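Local coordinates for SWD1-like protein (PDB 6E29) that probably serves as a WD-repeat beta-propeller scaffold subunit of the COMPASS complex, which methylates a lysine of histone H3, at residues B[232-244]-B[260-274]. Sequence-based numbering, arbitrary orientation.
Sequences VNAQDRIIRTFIV and PLEHKFQDVVNRLSW
The two outer strands of one four-stranded blade of the beta-propeller, 239-243 and 261-265, pair antiparallel here, and the chain then crosses to the next blade at Trp274. Ile239 and Phe265 form a hydrogen-bonded pair, with Ile239 N 2.9 Å from Phe265 O. Further along, Glu262 and His263 both face Thr241 in a classic beta bulge. Thr241 OG1, turned between its backbone N and carbonyl carbon (chi1 52°), gives its proton to the anti lone pair of Glu262 OE2 at 2.9 Å and accepts from His263 N. Glu262 OE1 also salt-bridges Arg301 of the next blade. Leu261 CD1 lies over a face of the Phe242 ring, 4.1 Å from its centroid. Where the chain enters the next blade, Ile239 CD1 makes a CH-pi contact over one face of the Trp274 indole, 3.6 Å from the five-ring centroid, while Trp274 NE1 donates to Arg237 O from above its carbonyl plane (3.1 Å). Asn233 ND2 gives Trp274 O a nearly straight hydrogen bond (N-H...O 171°) from above that carbonyl's plane, and a water bridges Ala234 O to Trp274 N. A leucine in place of Trp274 would probably deprive Ile239 CD1 of its flat ring face and Arg237 O of its indole donor. Such an outermost strand leading into the innermost strand of the following blade is typical of the WD40 beta-propeller.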
ATOM      1  N   VAL B 232       1.331  -5.201  -8.231  1.00 22.31           N
ATOM      2  CA  VAL B 232       2.317  -4.136  -8.326  1.00 22.68           C
ATOM      3  C   VAL B 232       1.803  -3.079  -9.306  1.00 20.65           C
ATOM      4  O   VAL B 232       1.462  -3.411 -10.427  1.00 23.54           O
ATOM      5  CB  VAL B 232       3.675  -4.632  -8.830  1.00 25.05           C
ATOM      6  CG1 VAL B 232       4.665  -3.430  -8.870  1.00 27.08           C
ATOM      7  CG2 VAL B 232       4.221  -5.787  -7.969  1.00 20.04           C
ATOM      8  N   ASN B 233       1.695  -1.833  -8.866  1.00 20.02           N
ATOM      9  CA  ASN B 233       1.407  -0.733  -9.783  1.00 22.87           C
ATOM     10  C   ASN B 233       2.690   0.065  -9.953  1.00 27.45           C
ATOM     11  O   ASN B 233       3.350   0.402  -8.958  1.00 30.63           O
ATOM     12  CB  ASN B 233       0.297   0.192  -9.283  1.00 25.11           C
ATOM     13  CG  ASN B 233      -0.152   1.195 -10.358  1.00 31.52           C
ATOM     14  OD1 ASN B 233      -0.051   0.915 -11.559  1.00 33.24           O
ATOM     15  ND2 ASN B 233      -0.618   2.353  -9.935  1.00 28.07           N
ATOM     16  N   ALA B 234       2.997   0.419 -11.183  1.00 25.44           N
ATOM     17  CA  ALA B 234       4.208   1.174 -11.475  1.00 28.34           C
ATOM     18  C   ALA B 234       3.929   2.149 -12.603  1.00 41.25           C
ATOM     19  O   ALA B 234       2.956   2.016 -13.347  1.00 43.87           O
ATOM     20  CB  ALA B 234       5.375   0.229 -11.833  1.00 27.21           C
ATOM     21  N   GLN B 235       4.813   3.110 -12.761  1.00 29.35           N
ATOM     22  CA  GLN B 235       4.525   4.225 -13.637  1.00 32.79           C
ATOM     23  C   GLN B 235       4.769   3.917 -15.110  1.00 36.61           C
ATOM     24  O   GLN B 235       4.880   4.845 -15.899  1.00 40.86           O
ATOM     25  CB  GLN B 235       5.371   5.426 -13.225  1.00 35.38           C
ATOM     26  CG  GLN B 235       4.853   6.116 -11.951  1.00 47.04           C
ATOM     27  CD  GLN B 235       5.547   7.477 -11.757  1.00 54.41           C
ATOM     28  OE1 GLN B 235       6.633   7.716 -12.308  1.00 62.81           O
ATOM     29  NE2 GLN B 235       4.913   8.374 -11.002  1.00 57.58           N
ATOM     30  N   ASP B 236       4.886   2.653 -15.498  1.00 37.16           N
ATOM     31  CA  ASP B 236       5.052   2.333 -16.904  1.00 47.14           C
ATOM     32  C   ASP B 236       3.747   1.852 -17.530  1.00 39.18           C
ATOM     33  O   ASP B 236       3.778   1.205 -18.566  1.00 31.39           O
ATOM     34  CB  ASP B 236       6.213   1.332 -17.129  1.00 52.08           C
ATOM     35  CG  ASP B 236       6.021  -0.026 -16.413  1.00 50.37           C
ATOM     36  OD1 ASP B 236       4.989  -0.205 -15.734  1.00 34.41           O
ATOM     37  OD2 ASP B 236       6.920  -0.904 -16.551  1.00 38.34           O
ATOM     38  N   ARG B 237       2.591   2.191 -16.932  1.00 34.30           N
ATOM     39  CA  ARG B 237       1.270   1.959 -17.507  1.00 36.93           C
ATOM     40  C   ARG B 237       0.869   0.497 -17.456  1.00 39.45           C
ATOM     41  O   ARG B 237      -0.085   0.089 -18.119  1.00 32.43           O
ATOM     42  CB  ARG B 237       1.167   2.473 -18.967  1.00 38.54           C
ATOM     43  CG  ARG B 237       1.374   3.983 -19.100  1.00 37.66           C
ATOM     44  CD  ARG B 237       1.581   4.497 -20.507  1.00 45.94           C
ATOM     45  NE  ARG B 237       1.608   5.958 -20.437  1.00 66.58           N
ATOM     46  CZ  ARG B 237       2.646   6.678 -19.991  1.00 70.62           C
ATOM     47  NH1 ARG B 237       3.770   6.086 -19.570  1.00 70.93           N
ATOM     48  NH2 ARG B 237       2.564   8.002 -19.953  1.00 61.89           N
ATOM     49  N   ILE B 238       1.605  -0.327 -16.721  1.00 27.90           N
ATOM     50  CA  ILE B 238       1.344  -1.752 -16.695  1.00 27.67           C
ATOM     51  C   ILE B 238       1.145  -2.181 -15.257  1.00 23.32           C
ATOM     52  O   ILE B 238       1.972  -1.867 -14.403  1.00 33.05           O
ATOM     53  CB  ILE B 238       2.490  -2.544 -17.336  1.00 30.37           C
ATOM     54  CG1 ILE B 238       2.607  -2.109 -18.797  1.00 30.00           C
ATOM     55  CG2 ILE B 238       2.203  -4.028 -17.237  1.00 25.54           C
ATOM     56  CD1 ILE B 238       3.869  -2.664 -19.485  1.00 35.92           C
ATOM     57  N   ILE B 239       0.048  -2.891 -14.996  1.00 24.96           N
ATOM     58  CA  ILE B 239      -0.210  -3.516 -13.706  1.00 23.80           C
ATOM     59  C   ILE B 239       0.252  -4.962 -13.800  1.00 28.22           C
ATOM     60  O   ILE B 239       0.110  -5.605 -14.855  1.00 24.25           O
ATOM     61  CB  ILE B 239      -1.698  -3.414 -13.326  1.00 20.55           C
ATOM     62  CG1 ILE B 239      -2.134  -1.957 -13.290  1.00 24.68           C
ATOM     63  CG2 ILE B 239      -1.922  -4.052 -11.916  1.00 22.20           C
ATOM     64  CD1 ILE B 239      -3.727  -1.761 -13.305  1.00 20.06           C
ATOM     65  N   ARG B 240       0.866  -5.466 -12.724  1.00 20.99           N
ATOM     66  CA  ARG B 240       1.455  -6.802 -12.765  1.00 23.62           C
ATOM     67  C   ARG B 240       1.110  -7.557 -11.506  1.00 24.62           C
ATOM     68  O   ARG B 240       1.097  -6.964 -10.421  1.00 23.29           O
ATOM     69  CB  ARG B 240       2.979  -6.746 -12.835  1.00 20.98           C
ATOM     70  CG  ARG B 240       3.434  -6.071 -14.176  1.00 28.50           C
ATOM     71  CD  ARG B 240       4.946  -5.850 -14.132  1.00 26.49           C
ATOM     72  NE  ARG B 240       5.504  -5.266 -15.358  1.00 28.53           N
ATOM     73  CZ  ARG B 240       5.631  -3.968 -15.596  1.00 31.06           C
ATOM     74  NH1 ARG B 240       5.226  -3.052 -14.702  1.00 25.17           N
ATOM     75  NH2 ARG B 240       6.172  -3.574 -16.754  1.00 34.02           N
ATOM     76  N   THR B 241       0.870  -8.854 -11.657  1.00 20.61           N
ATOM     77  CA  THR B 241       0.781  -9.771 -10.533  1.00 23.32           C
ATOM     78  C   THR B 241       1.935 -10.754 -10.615  1.00 31.69           C
ATOM     79  O   THR B 241       2.376 -11.134 -11.707  1.00 29.67           O
ATOM     80  CB  THR B 241      -0.538 -10.512 -10.507  1.00 21.15           C
ATOM     81  OG1 THR B 241      -0.780 -11.132 -11.788  1.00 27.38           O
ATOM     82  CG2 THR B 241      -1.679  -9.499 -10.168  1.00 21.61           C
ATOM     83  N   PHE B 242       2.429 -11.149  -9.458  1.00 21.82           N
ATOM     84  CA  PHE B 242       3.528 -12.099  -9.375  1.00 21.44           C
ATOM     85  C   PHE B 242       3.212 -13.173  -8.361  1.00 27.71           C
ATOM     86  O   PHE B 242       2.494 -12.933  -7.383  1.00 35.48           O
ATOM     87  CB  PHE B 242       4.839 -11.467  -8.942  1.00 27.68           C
ATOM     88  CG  PHE B 242       5.327 -10.408  -9.838  1.00 25.29           C
ATOM     89  CD1 PHE B 242       6.358 -10.653 -10.746  1.00 24.06           C
ATOM     90  CD2 PHE B 242       4.777  -9.130  -9.739  1.00 30.85           C
ATOM     91  CE1 PHE B 242       6.782  -9.629 -11.591  1.00 32.38           C
ATOM     92  CE2 PHE B 242       5.183  -8.137 -10.555  1.00 30.07           C
ATOM     93  CZ  PHE B 242       6.219  -8.384 -11.490  1.00 29.19           C
ATOM     94  N   ILE B 243       3.833 -14.341  -8.578  1.00 33.06           N
ATOM     95  CA  ILE B 243       3.734 -15.494  -7.677  1.00 34.07           C
ATOM     96  C   ILE B 243       4.828 -15.370  -6.629  1.00 37.51           C
ATOM     97  O   ILE B 243       6.003 -15.371  -6.974  1.00 34.91           O
ATOM     98  CB  ILE B 243       3.886 -16.809  -8.455  1.00 41.46           C
ATOM     99  CG1 ILE B 243       2.925 -16.823  -9.652  1.00 41.30           C
ATOM    100  CG2 ILE B 243       3.632 -17.981  -7.541  1.00 40.53           C
ATOM    101  CD1 ILE B 243       1.476 -16.552  -9.258  1.00 53.24           C
ATOM    102  N   VAL B 244       4.457 -15.266  -5.363  1.00 31.16           N
ATOM    103  CA  VAL B 244       5.462 -14.929  -4.337  1.00 31.06           C
ATOM    104  C   VAL B 244       6.220 -16.168  -3.975  1.00 48.43           C
ATOM    105  O   VAL B 244       5.618 -17.254  -3.857  1.00 42.17           O
ATOM    106  CB  VAL B 244       4.770 -14.295  -3.118  1.00 30.07           C
ATOM    107  CG1 VAL B 244       5.695 -14.269  -1.921  1.00 35.29           C
ATOM    108  CG2 VAL B 244       4.261 -12.868  -3.419  1.00 27.24           C
ATOM    109  N   PRO B 260       8.120 -15.029 -10.296  1.00 42.65           N
ATOM    110  CA  PRO B 260       7.631 -15.135 -11.674  1.00 35.31           C
ATOM    111  C   PRO B 260       6.403 -14.269 -11.921  1.00 36.01           C
ATOM    112  O   PRO B 260       5.515 -14.111 -11.072  1.00 29.01           O
ATOM    113  CB  PRO B 260       7.349 -16.637 -11.838  1.00 38.49           C
ATOM    114  CG  PRO B 260       7.128 -17.124 -10.436  1.00 55.97           C
ATOM    115  CD  PRO B 260       7.976 -16.286  -9.533  1.00 35.23           C
ATOM    116  N   LEU B 261       6.403 -13.626 -13.078  1.00 32.59           N
ATOM    117  CA  LEU B 261       5.254 -12.812 -13.470  1.00 30.42           C
ATOM    118  C   LEU B 261       4.050 -13.701 -13.763  1.00 31.96           C
ATOM    119  O   LEU B 261       4.147 -14.689 -14.498  1.00 32.34           O
ATOM    120  CB  LEU B 261       5.618 -11.994 -14.706  1.00 32.52           C
ATOM    121  CG  LEU B 261       4.528 -11.175 -15.356  1.00 41.77           C
ATOM    122  CD1 LEU B 261       4.236 -10.044 -14.431  1.00 36.12           C
ATOM    123  CD2 LEU B 261       5.058 -10.688 -16.717  1.00 42.13           C
ATOM    124  N   GLU B 262       2.901 -13.326 -13.229  1.00 28.52           N
ATOM    125  CA  GLU B 262       1.662 -14.037 -13.516  1.00 36.09           C
ATOM    126  C   GLU B 262       0.906 -13.383 -14.676  1.00 37.09           C
ATOM    127  O   GLU B 262       0.801 -13.965 -15.753  1.00 35.88           O
ATOM    128  CB  GLU B 262       0.783 -14.091 -12.269  1.00 25.12           C
ATOM    129  CG  GLU B 262      -0.477 -14.949 -12.538  1.00 36.57           C
ATOM    130  CD  GLU B 262      -1.498 -14.879 -11.415  1.00 44.97           C
ATOM    131  OE1 GLU B 262      -1.931 -15.956 -10.900  1.00 31.46           O
ATOM    132  OE2 GLU B 262      -1.844 -13.730 -11.074  1.00 30.46           O
ATOM    133  N   HIS B 263       0.378 -12.179 -14.477  1.00 32.83           N
ATOM    134  CA  HIS B 263      -0.330 -11.442 -15.517  1.00 34.94           C
ATOM    135  C   HIS B 263       0.172 -10.008 -15.602  1.00 33.10           C
ATOM    136  O   HIS B 263       0.581  -9.411 -14.602  1.00 29.79           O
ATOM    137  CB  HIS B 263      -1.851 -11.385 -15.264  1.00 30.11           C
ATOM    138  CG  HIS B 263      -2.539 -12.702 -15.392  1.00 34.93           C
ATOM    139  ND1 HIS B 263      -2.482 -13.468 -16.528  1.00 36.26           N
ATOM    140  CD2 HIS B 263      -3.256 -13.414 -14.493  1.00 36.41           C
ATOM    141  CE1 HIS B 263      -3.161 -14.585 -16.342  1.00 41.43           C
ATOM    142  NE2 HIS B 263      -3.642 -14.575 -15.114  1.00 40.25           N
ATOM    143  N   LYS B 264       0.072  -9.442 -16.806  1.00 30.83           N
ATOM    144  CA  LYS B 264       0.188  -8.004 -17.060  1.00 31.61           C
ATOM    145  C   LYS B 264      -1.201  -7.491 -17.403  1.00 38.40           C
ATOM    146  O   LYS B 264      -1.897  -8.102 -18.228  1.00 34.82           O
ATOM    147  CB  LYS B 264       1.106  -7.700 -18.246  1.00 30.47           C
ATOM    148  CG  LYS B 264       2.595  -7.735 -17.966  1.00 35.02           C
ATOM    149  CD  LYS B 264       3.389  -7.500 -19.216  1.00 37.33           C
ATOM    150  CE  LYS B 264       3.094  -8.561 -20.248  1.00 51.02           C
ATOM    151  NZ  LYS B 264       3.869  -8.249 -21.497  1.00 60.88           N
ATOM    152  N   PHE B 265      -1.587  -6.357 -16.835  1.00 24.27           N
ATOM    153  CA  PHE B 265      -2.875  -5.747 -17.164  1.00 29.81           C
ATOM    154  C   PHE B 265      -2.614  -4.334 -17.651  1.00 35.65           C
ATOM    155  O   PHE B 265      -1.896  -3.574 -16.989  1.00 28.98           O
ATOM    156  CB  PHE B 265      -3.813  -5.701 -15.967  1.00 27.95           C
ATOM    157  CG  PHE B 265      -4.005  -7.005 -15.289  1.00 28.82           C
ATOM    158  CD1 PHE B 265      -4.938  -7.905 -15.756  1.00 27.03           C
ATOM    159  CD2 PHE B 265      -3.249  -7.337 -14.152  1.00 33.12           C
ATOM    160  CE1 PHE B 265      -5.115  -9.131 -15.110  1.00 32.79           C
ATOM    161  CE2 PHE B 265      -3.442  -8.551 -13.508  1.00 39.00           C
ATOM    162  CZ  PHE B 265      -4.403  -9.432 -13.987  1.00 27.65           C
ATOM    163  N   GLN B 266      -3.170  -3.980 -18.817  1.00 29.67           N
ATOM    164  CA  GLN B 266      -2.802  -2.703 -19.419  1.00 31.13           C
ATOM    165  C   GLN B 266      -3.837  -2.356 -20.480  1.00 40.46           C
ATOM    166  O   GLN B 266      -4.675  -3.181 -20.846  1.00 38.09           O
ATOM    167  CB  GLN B 266      -1.405  -2.736 -20.051  1.00 31.82           C
ATOM    168  CG  GLN B 266      -1.289  -3.691 -21.189  1.00 43.80           C
ATOM    169  CD  GLN B 266       0.127  -3.826 -21.646  1.00 40.92           C
ATOM    170  OE1 GLN B 266       0.844  -2.825 -21.822  1.00 43.54           O
ATOM    171  NE2 GLN B 266       0.570  -5.068 -21.812  1.00 50.80           N
ATOM    172  N   ASP B 267      -3.779  -1.115 -20.957  1.00 41.41           N
ATOM    173  CA  ASP B 267      -4.622  -0.663 -22.071  1.00 41.44           C
ATOM    174  C   ASP B 267      -3.705  -0.016 -23.109  1.00 44.30           C
ATOM    175  O   ASP B 267      -3.385   1.171 -23.003  1.00 49.87           O
ATOM    176  CB  ASP B 267      -5.720   0.302 -21.596  1.00 45.57           C
ATOM    177  CG  ASP B 267      -6.829   0.518 -22.659  1.00 56.51           C
ATOM    178  OD1 ASP B 267      -8.048   0.506 -22.339  1.00 62.84           O
ATOM    179  OD2 ASP B 267      -6.472   0.663 -23.828  1.00 51.66           O
ATOM    180  N   VAL B 268      -3.297  -0.796 -24.120  1.00 53.93           N
ATOM    181  CA  VAL B 268      -2.275  -0.343 -25.064  1.00 69.75           C
ATOM    182  C   VAL B 268      -2.804   0.746 -25.992  1.00 65.60           C
ATOM    183  O   VAL B 268      -2.063   1.675 -26.346  1.00 58.66           O
ATOM    184  CB  VAL B 268      -1.708  -1.528 -25.874  1.00 68.41           C
ATOM    185  CG1 VAL B 268      -0.726  -2.339 -25.028  1.00 64.04           C
ATOM    186  CG2 VAL B 268      -2.840  -2.406 -26.421  1.00 79.18           C
ATOM    187  N   VAL B 269      -4.075   0.653 -26.409  1.00 60.12           N
ATOM    188  CA  VAL B 269      -4.561   1.543 -27.471  1.00 79.76           C
ATOM    189  C   VAL B 269      -4.900   2.920 -26.912  1.00 66.04           C
ATOM    190  O   VAL B 269      -4.806   3.930 -27.621  1.00 69.02           O
ATOM    191  CB  VAL B 269      -5.762   0.925 -28.225  1.00 64.02           C
ATOM    192  CG1 VAL B 269      -5.523  -0.553 -28.510  1.00 75.69           C
ATOM    193  CG2 VAL B 269      -7.091   1.135 -27.479  1.00 66.90           C
ATOM    194  N   ASN B 270      -5.287   2.986 -25.638  1.00 70.81           N
ATOM    195  CA  ASN B 270      -5.572   4.248 -24.979  1.00 52.49           C
ATOM    196  C   ASN B 270      -4.414   4.725 -24.118  1.00 53.36           C
ATOM    197  O   ASN B 270      -4.459   5.853 -23.624  1.00 57.16           O
ATOM    198  CB  ASN B 270      -6.859   4.108 -24.153  1.00 51.45           C
ATOM    199  CG  ASN B 270      -8.053   3.702 -25.024  1.00 55.75           C
ATOM    200  OD1 ASN B 270      -8.209   4.218 -26.133  1.00 70.19           O
ATOM    201  ND2 ASN B 270      -8.870   2.769 -24.547  1.00 58.73           N
ATOM    202  N   ARG B 271      -3.377   3.895 -23.968  1.00 41.99           N
ATOM    203  CA  ARG B 271      -2.180   4.194 -23.189  1.00 51.61           C
ATOM    204  C   ARG B 271      -2.533   4.828 -21.838  1.00 35.78           C
ATOM    205  O   ARG B 271      -2.072   5.915 -21.466  1.00 52.16           O
ATOM    206  CB  ARG B 271      -1.217   5.046 -24.008  1.00 59.35           C
ATOM    207  CG  ARG B 271      -0.281   4.154 -24.848  1.00 67.52           C
ATOM    208  CD  ARG B 271       0.346   4.905 -25.989  1.00 57.59           C
ATOM    209  NE  ARG B 271       0.233   4.191 -27.271  1.00 86.87           N
ATOM    210  CZ  ARG B 271       1.202   3.468 -27.843  1.00 67.50           C
ATOM    211  NH1 ARG B 271       2.395   3.339 -27.263  1.00 65.03           N
ATOM    212  NH2 ARG B 271       0.968   2.857 -28.995  1.00 65.46           N
ATOM    213  N   LEU B 272      -3.421   4.154 -21.135  1.00 33.61           N
ATOM    214  CA  LEU B 272      -3.894   4.626 -19.834  1.00 34.81           C
ATOM    215  C   LEU B 272      -2.858   4.369 -18.751  1.00 45.12           C
ATOM    216  O   LEU B 272      -2.199   3.328 -18.758  1.00 37.63           O
ATOM    217  CB  LEU B 272      -5.196   3.925 -19.437  1.00 35.36           C
ATOM    218  CG  LEU B 272      -6.329   4.067 -20.480  1.00 40.02           C
ATOM    219  CD1 LEU B 272      -7.582   3.302 -20.075  1.00 34.48           C
ATOM    220  CD2 LEU B 272      -6.630   5.531 -20.759  1.00 47.74           C
ATOM    221  N   SER B 273      -2.727   5.326 -17.830  1.00 34.75           N
ATOM    222  CA  SER B 273      -1.958   5.151 -16.607  0.83 32.15           C
ATOM    223  C   SER B 273      -2.913   4.917 -15.447  1.00 33.34           C
ATOM    224  O   SER B 273      -4.055   5.378 -15.458  1.00 37.99           O
ATOM    225  CB  SER B 273      -1.064   6.362 -16.309  0.83 29.33           C
ATOM    226  OG  SER B 273      -0.140   6.564 -17.347  0.83 37.02           O
ATOM    227  N   TRP B 274      -2.449   4.134 -14.470  1.00 31.02           N
ATOM    228  CA  TRP B 274      -3.281   3.634 -13.381  1.00 29.18           C
ATOM    229  C   TRP B 274      -2.947   4.349 -12.084  1.00 30.75           C
ATOM    230  O   TRP B 274      -1.781   4.587 -11.768  1.00 38.77           O
ATOM    231  CB  TRP B 274      -3.117   2.124 -13.215  1.00 28.80           C
ATOM    232  CG  TRP B 274      -3.213   1.470 -14.520  1.00 31.70           C
ATOM    233  CD1 TRP B 274      -2.210   0.924 -15.224  1.00 22.08           C
ATOM    234  CD2 TRP B 274      -4.408   1.316 -15.319  1.00 26.97           C
ATOM    235  NE1 TRP B 274      -2.673   0.430 -16.424  1.00 34.94           N
ATOM    236  CE2 TRP B 274      -4.020   0.653 -16.509  1.00 32.25           C
ATOM    237  CE3 TRP B 274      -5.762   1.627 -15.117  1.00 31.37           C
ATOM    238  CZ2 TRP B 274      -4.927   0.302 -17.507  1.00 29.81           C
ATOM    239  CZ3 TRP B 274      -6.693   1.279 -16.141  1.00 36.01           C
ATOM    240  CH2 TRP B 274      -6.261   0.632 -17.315  1.00 39.90           C
TER
HETATM  241  O   HOH W   1       0.374   3.108 -14.243  1.00 46.64           O
HETATM  242  O   HOH W   2      -2.005   0.929 -19.885  1.00 33.54           O